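Endosialidase (Enterobacteria phage phi92, PDB 4HIZ) hydrolyses internal linkages of sialic acid polymers, acting as an endosialidase with probable activity on both alpha-2,8- and alpha-2,9-linked chains. Local coordinates at residues G71-I76 with D516-R521; T199-V204 with V243-A248; V279-N284 with G312-R317. All coordinates share one frame; numbering follows the deposited sequence.

The three contacts show how a beta propeller is closed, extended and tied between blades. Contact 1 pairs strand 71-75 with strand 516-523, bringing the two ends of the catalytic propeller together; contacts 2 and 3 come between them along the chain, one after the other. Contact 2 lies in the sheet inserted between strands 172-181 and 272-275, and contact 3 joins the loop leaving 272-275 to the turn between strands 304-311 and 318-324. No two contacts touch: their centres lie about 47 Å (1 and 2), 35 Å (1 and 3) and 50 Å (2 and 3) apart. Closure of the propeller, an insertion beside bound glycan and a blade-to-blade contact thus occupy distant parts of one catalytic domain.

Contact 1: G71-I76 with D516-R521; sequences GNLTKI and DLYSYR. With CA (calcium ion), chain B.
Asn72 with Arg521, and Thr74 with Ser519, are the hydrogen-bonded pairs in the antiparallel pairing of strand 71-75 with strand 516-523. Each pair exchanges two backbone bonds; Ser519 N gives the shortest, 2.7 Å to Thr74 O. Beyond them Ile76 N reaches Leu517 O at 2.8 Å and is almost straight (175°), carrying the pairing past the last bridge. Weaker CA-H...O contacts fill in, as from Gly71 CA to Arg521 O at 3.1 Å.

Apolar contact is concentrated on the face carrying Leu73, Lys75, Tyr518 and Tyr520. With CG anti to its backbone N (chi1 -174°), the extended Lys75 chain crosses the Tyr518 side chain obliquely, CG 3.6 Å from Tyr518 CE2 and CE near the hydroxyl. Leu73 sets CD1 against the CB atoms of both tyrosines. The Tyr520 ring extends toward Gly71 and Asn72, and Asn72 N lies over one of its faces. Away from that side of the sheet, Ile76 CG1 packs on Leu517 CB at 3.5 Å, and its CG2 on Ser519 CB.

Lys75 NZ donates to a water at 2.9 Å, and that water also lies near Asp516 OD2. The same oxygen binds a calcium ion at 2.7 Å, completed by backbone oxygens of Thr79, Phe81, His513 and Ala515, while Asp516 OD1 is held by Thr77 and Asn83. The carboxylate thus fixes the start of its strand to the calcium loop.

Here the propeller is closed in the velcro manner: an early strand is added to a blade built from late ones. On its other side strand 516-523 pairs with strand 483-490, followed by 473-480, whereas Thr74 and Lys75 pair in parallel with a strand of the second subunit, whose Phe534 meets the Tyr518 ring edge-to-face.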
loop_
_atom_site.group_PDB
_atom_site.type_symbol
_atom_site.label_atom_id
_atom_site.label_comp_id
_atom_site.label_asym_id
_atom_site.label_seq_id
_atom_site.Cartn_x
_atom_site.Cartn_y
_atom_site.Cartn_z
ATOM N N GLY A 71 10.509 -25.355 9.465
ATOM C CA GLY A 71 10.800 -24.418 8.388
ATOM C C GLY A 71 9.475 -23.964 7.788
ATOM O O GLY A 71 8.512 -24.733 7.759
ATOM N N ASN A 72 9.425 -22.723 7.323
ATOM C CA ASN A 72 8.210 -22.166 6.733
ATOM C C ASN A 72 8.519 -21.182 5.630
ATOM O O ASN A 72 9.599 -20.588 5.611
ATOM C CB ASN A 72 7.376 -21.468 7.817
ATOM C CG ASN A 72 6.682 -22.460 8.715
ATOM O OD1 ASN A 72 5.667 -23.050 8.331
ATOM N ND2 ASN A 72 7.229 -22.672 9.903
ATOM N N LEU A 73 7.552 -20.980 4.737
ATOM C CA LEU A 73 7.775 -20.175 3.530
ATOM C C LEU A 73 7.102 -18.824 3.700
ATOM O O LEU A 73 5.978 -18.761 4.198
ATOM C CB LEU A 73 7.170 -20.880 2.306
ATOM C CG LEU A 73 7.501 -20.269 0.949
ATOM C CD1 LEU A 73 9.012 -20.484 0.609
ATOM C CD2 LEU A 73 6.618 -20.883 -0.168
ATOM N N THR A 74 7.773 -17.760 3.260
ATOM C CA THR A 74 7.205 -16.420 3.289
ATOM C C THR A 74 7.371 -15.812 1.910
ATOM O O THR A 74 8.431 -15.973 1.296
ATOM C CB THR A 74 7.993 -15.539 4.325
ATOM O OG1 THR A 74 7.774 -16.068 5.646
ATOM C CG2 THR A 74 7.520 -14.066 4.299
ATOM N N LYS A 75 6.359 -15.111 1.405
ATOM C CA LYS A 75 6.522 -14.344 0.151
ATOM C C LYS A 75 7.161 -13.003 0.487
ATOM O O LYS A 75 6.716 -12.347 1.440
ATOM C CB LYS A 75 5.137 -14.116 -0.499
ATOM C CG LYS A 75 5.245 -13.468 -1.873
ATOM C CD LYS A 75 3.873 -13.497 -2.593
ATOM C CE LYS A 75 4.048 -12.983 -4.040
ATOM N NZ LYS A 75 2.718 -13.121 -4.772
ATOM N N ILE A 76 8.206 -12.592 -0.229
ATOM C CA ILE A 76 8.986 -11.402 0.200
ATOM C C ILE A 76 9.013 -10.248 -0.809
ATOM O O ILE A 76 9.453 -9.165 -0.461
ATOM C CB ILE A 76 10.438 -11.765 0.619
ATOM C CG1 ILE A 76 11.328 -12.051 -0.621
ATOM C CG2 ILE A 76 10.411 -12.976 1.599
ATOM C CD1 ILE A 76 12.839 -12.204 -0.205
ATOM N N ASP A 516 8.021 -13.436 -8.507
ATOM C CA ASP A 516 8.323 -12.746 -7.239
ATOM C C ASP A 516 9.171 -13.670 -6.363
ATOM O O ASP A 516 9.381 -14.834 -6.707
ATOM C CB ASP A 516 7.012 -12.311 -6.511
ATOM C CG ASP A 516 6.487 -11.000 -7.052
ATOM O OD1 ASP A 516 7.165 -9.952 -6.887
ATOM O OD2 ASP A 516 5.410 -11.012 -7.691
ATOM N N LEU A 517 9.650 -13.161 -5.227
ATOM C CA LEU A 517 10.585 -13.925 -4.389
ATOM C C LEU A 517 9.932 -14.443 -3.116
ATOM O O LEU A 517 8.981 -13.823 -2.602
ATOM C CB LEU A 517 11.799 -13.044 -3.995
ATOM C CG LEU A 517 12.506 -12.398 -5.171
ATOM C CD1 LEU A 517 13.655 -11.532 -4.631
ATOM C CD2 LEU A 517 13.072 -13.469 -6.142
ATOM N N TYR A 518 10.457 -15.556 -2.633
ATOM C CA TYR A 518 10.014 -16.233 -1.416
ATOM C C TYR A 518 11.230 -16.565 -0.569
ATOM O O TYR A 518 12.346 -16.701 -1.093
ATOM C CB TYR A 518 9.280 -17.548 -1.765
ATOM C CG TYR A 518 7.998 -17.284 -2.553
ATOM C CD1 TYR A 518 8.045 -17.023 -3.936
ATOM C CD2 TYR A 518 6.767 -17.256 -1.896
ATOM C CE1 TYR A 518 6.880 -16.746 -4.654
ATOM C CE2 TYR A 518 5.575 -17.005 -2.617
ATOM C CZ TYR A 518 5.648 -16.720 -3.965
ATOM O OH TYR A 518 4.504 -16.437 -4.694
ATOM N N SER A 519 11.007 -16.699 0.744
ATOM C CA SER A 519 12.070 -17.112 1.662
ATOM C C SER A 519 11.604 -18.306 2.490
ATOM O O SER A 519 10.555 -18.227 3.170
ATOM C CB SER A 519 12.386 -15.942 2.578
ATOM O OG SER A 519 13.260 -16.344 3.630
ATOM N N TYR A 520 12.343 -19.413 2.408
ATOM C CA TYR A 520 12.063 -20.558 3.257
ATOM C C TYR A 520 13.024 -20.449 4.433
ATOM O O TYR A 520 14.269 -20.537 4.257
ATOM C CB TYR A 520 12.313 -21.861 2.498
ATOM C CG TYR A 520 11.993 -23.087 3.302
ATOM C CD1 TYR A 520 10.674 -23.567 3.395
ATOM C CD2 TYR A 520 13.000 -23.781 3.979
ATOM C CE1 TYR A 520 10.388 -24.730 4.151
ATOM C CE2 TYR A 520 12.719 -24.929 4.716
ATOM C CZ TYR A 520 11.435 -25.408 4.789
ATOM O OH TYR A 520 11.212 -26.567 5.528
ATOM N N ARG A 521 12.473 -20.215 5.628
ATOM C CA ARG A 521 13.296 -19.950 6.812
ATOM C C ARG A 521 13.264 -21.220 7.669
ATOM O O ARG A 521 12.185 -21.658 8.128
ATOM C CB ARG A 521 12.725 -18.770 7.606
ATOM C CG ARG A 521 13.581 -18.461 8.834
ATOM C CD ARG A 521 13.033 -17.249 9.657
ATOM N NE ARG A 521 11.894 -17.599 10.503
ATOM C CZ ARG A 521 11.439 -16.786 11.464
ATOM N NH1 ARG A 521 11.954 -15.572 11.610
ATOM N NH2 ARG A 521 10.421 -17.166 12.241
HETATM CA CA CA B . 6.084 -9.848 -10.008
HETATM O O HOH W 1 3.471 -12.913 -7.515
#

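Contact 2: T199-V204 with V243-A248; sequences TTATIV and VTLARA
Thr199 O receives the shortest polar bond of this pairing, 2.8 Å from Leu245 N and nearly straight at 171°, and Thr244 CA adds a CA-H...O contact to the same oxygen. Next to it Ala201 and Val243 form an antiparallel hydrogen-bonded pair, with Ala201 N 3.0 Å from Val243 O and Val243 N returning a bond to Ala201 O. Thr200 and Thr244 form the non-hydrogen-bonded pair between these bonds.

On the buried face Ala201 CB touches Val243 CG2 at 3.9 Å and Leu245 CD2 at 4.1 Å. The Leu245 side chain, with CG anti to the carbonyl carbon (chi1 -55°), passes close to the Thr199 carbonyl before reaching that methyl. Past Thr244 the strand ends and the chain bends by way of Leu245, bringing Ala248 beside Thr199, whose CG2 comes 3.7 Å from Ala248 N.

Val226 covers Ala201 and Leu245; its neighbours Gly225 and Ser227 line a glycan pocket, which places the pairing behind the loop of that pocket. In the inserted antiparallel sheet strand 200-204 lies between 240-244 and 192-194, and Ile194 of the latter packs on Ala201 and Leu245.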
loop_
_atom_site.group_PDB
_atom_site.type_symbol
_atom_site.label_atom_id
_atom_site.label_comp_id
_atom_site.label_asym_id
_atom_site.label_seq_id
_atom_site.Cartn_x
_atom_site.Cartn_y
_atom_site.Cartn_z
ATOM N N THR A 199 46.016 20.355 9.051
ATOM C CA THR A 199 44.630 20.113 8.639
ATOM C C THR A 199 44.353 18.627 8.448
ATOM O O THR A 199 43.340 18.264 7.879
ATOM C CB THR A 199 44.294 20.801 7.310
ATOM O OG1 THR A 199 45.190 20.330 6.285
ATOM C CG2 THR A 199 44.390 22.322 7.435
ATOM N N THR A 200 45.247 17.760 8.901
ATOM C CA THR A 200 45.019 16.318 8.758
ATOM C C THR A 200 44.661 15.721 10.104
ATOM O O THR A 200 45.427 15.858 11.053
ATOM C CB THR A 200 46.287 15.614 8.284
ATOM O OG1 THR A 200 46.706 16.201 7.056
ATOM C CG2 THR A 200 46.041 14.129 8.076
ATOM N N ALA A 201 43.517 15.054 10.195
ATOM C CA ALA A 201 43.190 14.312 11.413
ATOM C C ALA A 201 43.395 12.837 11.105
ATOM O O ALA A 201 42.919 12.344 10.087
ATOM C CB ALA A 201 41.726 14.578 11.856
ATOM N N THR A 202 44.109 12.134 11.972
ATOM C CA THR A 202 44.317 10.702 11.795
ATOM C C THR A 202 43.318 9.947 12.645
ATOM O O THR A 202 43.166 10.247 13.831
ATOM C CB THR A 202 45.763 10.353 12.185
ATOM O OG1 THR A 202 46.634 11.090 11.326
ATOM C CG2 THR A 202 46.012 8.862 12.033
ATOM N N ILE A 203 42.617 8.999 12.023
ATOM C CA ILE A 203 41.576 8.247 12.685
ATOM C C ILE A 203 41.919 6.772 12.724
ATOM O O ILE A 203 42.089 6.138 11.682
ATOM C CB ILE A 203 40.268 8.355 11.897
ATOM C CG1 ILE A 203 40.014 9.798 11.396
ATOM C CG2 ILE A 203 39.116 7.733 12.698
ATOM C CD1 ILE A 203 39.827 10.834 12.474
ATOM N N VAL A 204 41.999 6.224 13.929
ATOM C CA VAL A 204 42.162 4.790 14.089
ATOM C C VAL A 204 40.785 4.143 14.221
ATOM O O VAL A 204 39.964 4.506 15.065
ATOM C CB VAL A 204 43.023 4.450 15.312
ATOM C CG1 VAL A 204 43.076 2.931 15.511
ATOM C CG2 VAL A 204 44.426 5.016 15.129
ATOM N N VAL A 243 41.187 12.274 7.525
ATOM C CA VAL A 243 40.210 13.204 6.964
ATOM C C VAL A 243 40.856 14.592 6.997
ATOM O O VAL A 243 41.771 14.860 7.817
ATOM C CB VAL A 243 38.840 13.185 7.733
ATOM C CG1 VAL A 243 38.207 11.793 7.641
ATOM C CG2 VAL A 243 38.989 13.600 9.216
ATOM N N THR A 244 40.403 15.468 6.117
ATOM C CA THR A 244 40.925 16.828 6.082
ATOM C C THR A 244 39.999 17.833 6.768
ATOM O O THR A 244 38.809 17.880 6.475
ATOM C CB THR A 244 41.131 17.267 4.635
ATOM O OG1 THR A 244 42.017 16.348 3.998
ATOM C CG2 THR A 244 41.757 18.665 4.562
ATOM N N LEU A 245 40.563 18.640 7.671
ATOM C CA LEU A 245 39.837 19.644 8.433
ATOM C C LEU A 245 39.618 20.898 7.611
ATOM O O LEU A 245 40.437 21.236 6.764
ATOM C CB LEU A 245 40.646 20.022 9.683
ATOM C CG LEU A 245 41.061 18.884 10.618
ATOM C CD1 LEU A 245 41.805 19.441 11.839
ATOM C CD2 LEU A 245 39.846 18.086 11.068
ATOM N N ALA A 246 38.531 21.608 7.898
ATOM C CA ALA A 246 38.215 22.849 7.206
ATOM C C ALA A 246 39.222 23.943 7.561
ATOM O O ALA A 246 39.472 24.848 6.769
ATOM C CB ALA A 246 36.791 23.291 7.536
ATOM N N ARG A 247 39.793 23.873 8.757
ATOM C CA ARG A 247 40.881 24.781 9.104
ATOM C C ARG A 247 41.886 24.114 10.035
ATOM O O ARG A 247 41.557 23.140 10.706
ATOM C CB ARG A 247 40.354 26.089 9.690
ATOM C CG ARG A 247 39.448 25.936 10.852
ATOM C CD ARG A 247 38.835 27.295 11.214
ATOM N NE ARG A 247 38.261 27.313 12.554
ATOM C CZ ARG A 247 38.904 27.743 13.637
ATOM N NH1 ARG A 247 40.149 28.193 13.539
ATOM N NH2 ARG A 247 38.303 27.724 14.819
ATOM N N ALA A 248 43.112 24.631 10.051
ATOM C CA ALA A 248 44.193 24.020 10.814
ATOM C C ALA A 248 43.873 23.984 12.303
ATOM O O ALA A 248 43.318 24.948 12.862
ATOM C CB ALA A 248 45.509 24.779 10.585
#

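Contact 3: V279-N284 with G312-R317; sequences VAYSTN and GDISPR
Tyr281 and Asp313 meet edge-on: the carboxylate carbon Asp313 CG lies near the plane of the ring, 3.9 Å from Tyr281 CE1, while the carboxylate itself is turned 76° from that plane. The approach is therefore a contact at the rim and not a stack. Tyr281 is carried there by CG standing anti to the backbone N (chi1 -178°), which swings the ring toward the facing loop although its CB does not lead that way. Asp313 OD2 is hydrogen-bonded to Thr290 OG1, which also accepts from Gly312 N; since Thr290 ends the loop carrying Tyr281, the acid is tied to that loop there. Arg171 makes a cation-pi contact with the tyrosine, giving the ring a charged neighbour from the preceding blade.

In a beta propeller, the chain passes from the last strand of one blade to the first of the next, and 279-284 belongs to such a passage, between strands 272-275 and 291-297. The opposing segment is the turn linking strands 304-311 and 318-324 of the following blade. Within 279-284, Ser282 OG accepts from Asn284 N at 3.0 Å, an ST turn.

Ile314 points into the bend of this loop and crosses the tyrosine side chain at about a right angle. Its two branches divide the work. Ile314 CG1 is set against Ser282 O at 3.3 Å and carries CD1 onward to the Tyr281 hydroxyl. The other branch, Ile314 CG2, turns instead to Thr283 O, 3.5 Å away. No hydrogen bond joins 279-284 to 312-317 directly, and carbon atoms resting on backbone carbonyls supply much of the fit; the polar link between the loops is made further along, at Thr290. Ala285, just beyond the loop segment, packs against Ile314.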
loop_
_atom_site.group_PDB
_atom_site.type_symbol
_atom_site.label_atom_id
_atom_site.label_comp_id
_atom_site.label_asym_id
_atom_site.label_seq_id
_atom_site.Cartn_x
_atom_site.Cartn_y
_atom_site.Cartn_z
ATOM N N VAL A 279 36.713 -10.760 -18.965
ATOM C CA VAL A 279 35.478 -11.357 -18.461
ATOM C C VAL A 279 34.357 -10.870 -19.370
ATOM O O VAL A 279 33.811 -9.793 -19.174
ATOM C CB VAL A 279 35.253 -10.992 -16.999
ATOM C CG1 VAL A 279 33.936 -11.644 -16.496
ATOM C CG2 VAL A 279 36.466 -11.474 -16.191
ATOM N N ALA A 280 34.082 -11.649 -20.414
ATOM C CA ALA A 280 33.213 -11.209 -21.512
ATOM C C ALA A 280 32.953 -12.398 -22.416
ATOM O O ALA A 280 33.677 -13.392 -22.360
ATOM C CB ALA A 280 33.887 -10.096 -22.331
ATOM N N TYR A 281 31.906 -12.306 -23.227
ATOM C CA TYR A 281 31.720 -13.281 -24.299
ATOM C C TYR A 281 32.963 -13.305 -25.190
ATOM O O TYR A 281 33.553 -12.259 -25.462
ATOM C CB TYR A 281 30.531 -12.877 -25.146
ATOM C CG TYR A 281 30.253 -13.876 -26.242
ATOM C CD1 TYR A 281 29.506 -15.009 -25.970
ATOM C CD2 TYR A 281 30.755 -13.693 -27.533
ATOM C CE1 TYR A 281 29.223 -15.945 -26.970
ATOM C CE2 TYR A 281 30.487 -14.620 -28.529
ATOM C CZ TYR A 281 29.722 -15.738 -28.234
ATOM O OH TYR A 281 29.439 -16.664 -29.214
ATOM N N SER A 282 33.319 -14.507 -25.644
ATOM C CA SER A 282 34.417 -14.675 -26.608
ATOM C C SER A 282 34.171 -15.991 -27.342
ATOM O O SER A 282 33.588 -16.926 -26.784
ATOM C CB SER A 282 35.747 -14.714 -25.863
ATOM O OG SER A 282 36.793 -14.987 -26.818
ATOM N N THR A 283 34.599 -16.089 -28.601
ATOM C CA THR A 283 34.557 -17.382 -29.263
ATOM C C THR A 283 35.745 -18.270 -28.870
ATOM O O THR A 283 35.795 -19.445 -29.238
ATOM C CB THR A 283 34.465 -17.241 -30.790
ATOM O OG1 THR A 283 35.518 -16.390 -31.235
ATOM C CG2 THR A 283 33.112 -16.616 -31.163
ATOM N N ASN A 284 36.678 -17.705 -28.098
ATOM C CA ASN A 284 37.766 -18.463 -27.479
ATOM C C ASN A 284 37.261 -19.120 -26.213
ATOM O O ASN A 284 36.995 -18.407 -25.240
ATOM C CB ASN A 284 38.883 -17.500 -27.118
ATOM C CG ASN A 284 40.129 -18.199 -26.576
ATOM O OD1 ASN A 284 40.060 -19.311 -26.066
ATOM N ND2 ASN A 284 41.281 -17.526 -26.668
ATOM N N GLY A 312 29.349 -21.488 -20.960
ATOM C CA GLY A 312 28.430 -22.478 -21.508
ATOM C C GLY A 312 28.078 -22.208 -22.962
ATOM O O GLY A 312 27.119 -22.787 -23.489
ATOM N N ASP A 313 28.863 -21.341 -23.613
ATOM C CA ASP A 313 28.579 -20.866 -24.972
ATOM C C ASP A 313 29.448 -21.560 -26.012
ATOM O O ASP A 313 28.995 -21.835 -27.132
ATOM C CB ASP A 313 28.807 -19.349 -25.090
ATOM C CG ASP A 313 27.646 -18.527 -24.517
ATOM O OD1 ASP A 313 26.584 -18.468 -25.176
ATOM O OD2 ASP A 313 27.783 -17.919 -23.420
ATOM N N ILE A 314 30.696 -21.829 -25.640
ATOM C CA ILE A 314 31.666 -22.407 -26.590
ATOM C C ILE A 314 32.167 -23.751 -26.058
ATOM O O ILE A 314 32.637 -23.828 -24.935
ATOM C CB ILE A 314 32.908 -21.494 -26.726
ATOM C CG1 ILE A 314 32.522 -20.015 -26.904
ATOM C CG2 ILE A 314 33.830 -21.994 -27.855
ATOM C CD1 ILE A 314 31.698 -19.702 -28.155
ATOM N N SER A 315 32.058 -24.826 -26.831
ATOM C CA SER A 315 32.684 -26.070 -26.403
ATOM C C SER A 315 34.179 -25.926 -26.667
ATOM O O SER A 315 34.558 -25.408 -27.696
ATOM C CB SER A 315 32.172 -27.277 -27.186
ATOM O OG SER A 315 30.854 -27.574 -26.801
ATOM N N PRO A 316 35.023 -26.405 -25.752
ATOM C CA PRO A 316 34.720 -27.101 -24.493
ATOM C C PRO A 316 34.306 -26.115 -23.401
ATOM O O PRO A 316 34.873 -25.031 -23.305
ATOM C CB PRO A 316 36.054 -27.779 -24.146
ATOM C CG PRO A 316 37.087 -26.850 -24.740
ATOM C CD PRO A 316 36.470 -26.336 -26.024
ATOM N N ARG A 317 33.310 -26.492 -22.602
ATOM C CA ARG A 317 32.907 -25.638 -21.475
ATOM C C ARG A 317 34.036 -25.497 -20.461
ATOM O O ARG A 317 34.900 -26.383 -20.341
ATOM C CB ARG A 317 31.698 -26.235 -20.754
ATOM C CG ARG A 317 30.430 -26.203 -21.581
ATOM C CD ARG A 317 29.196 -26.331 -20.717
ATOM N NE ARG A 317 28.053 -26.350 -21.604
ATOM C CZ ARG A 317 26.831 -26.077 -21.234
ATOM N NH1 ARG A 317 26.597 -25.757 -19.966
ATOM N NH2 ARG A 317 25.856 -26.119 -22.135
#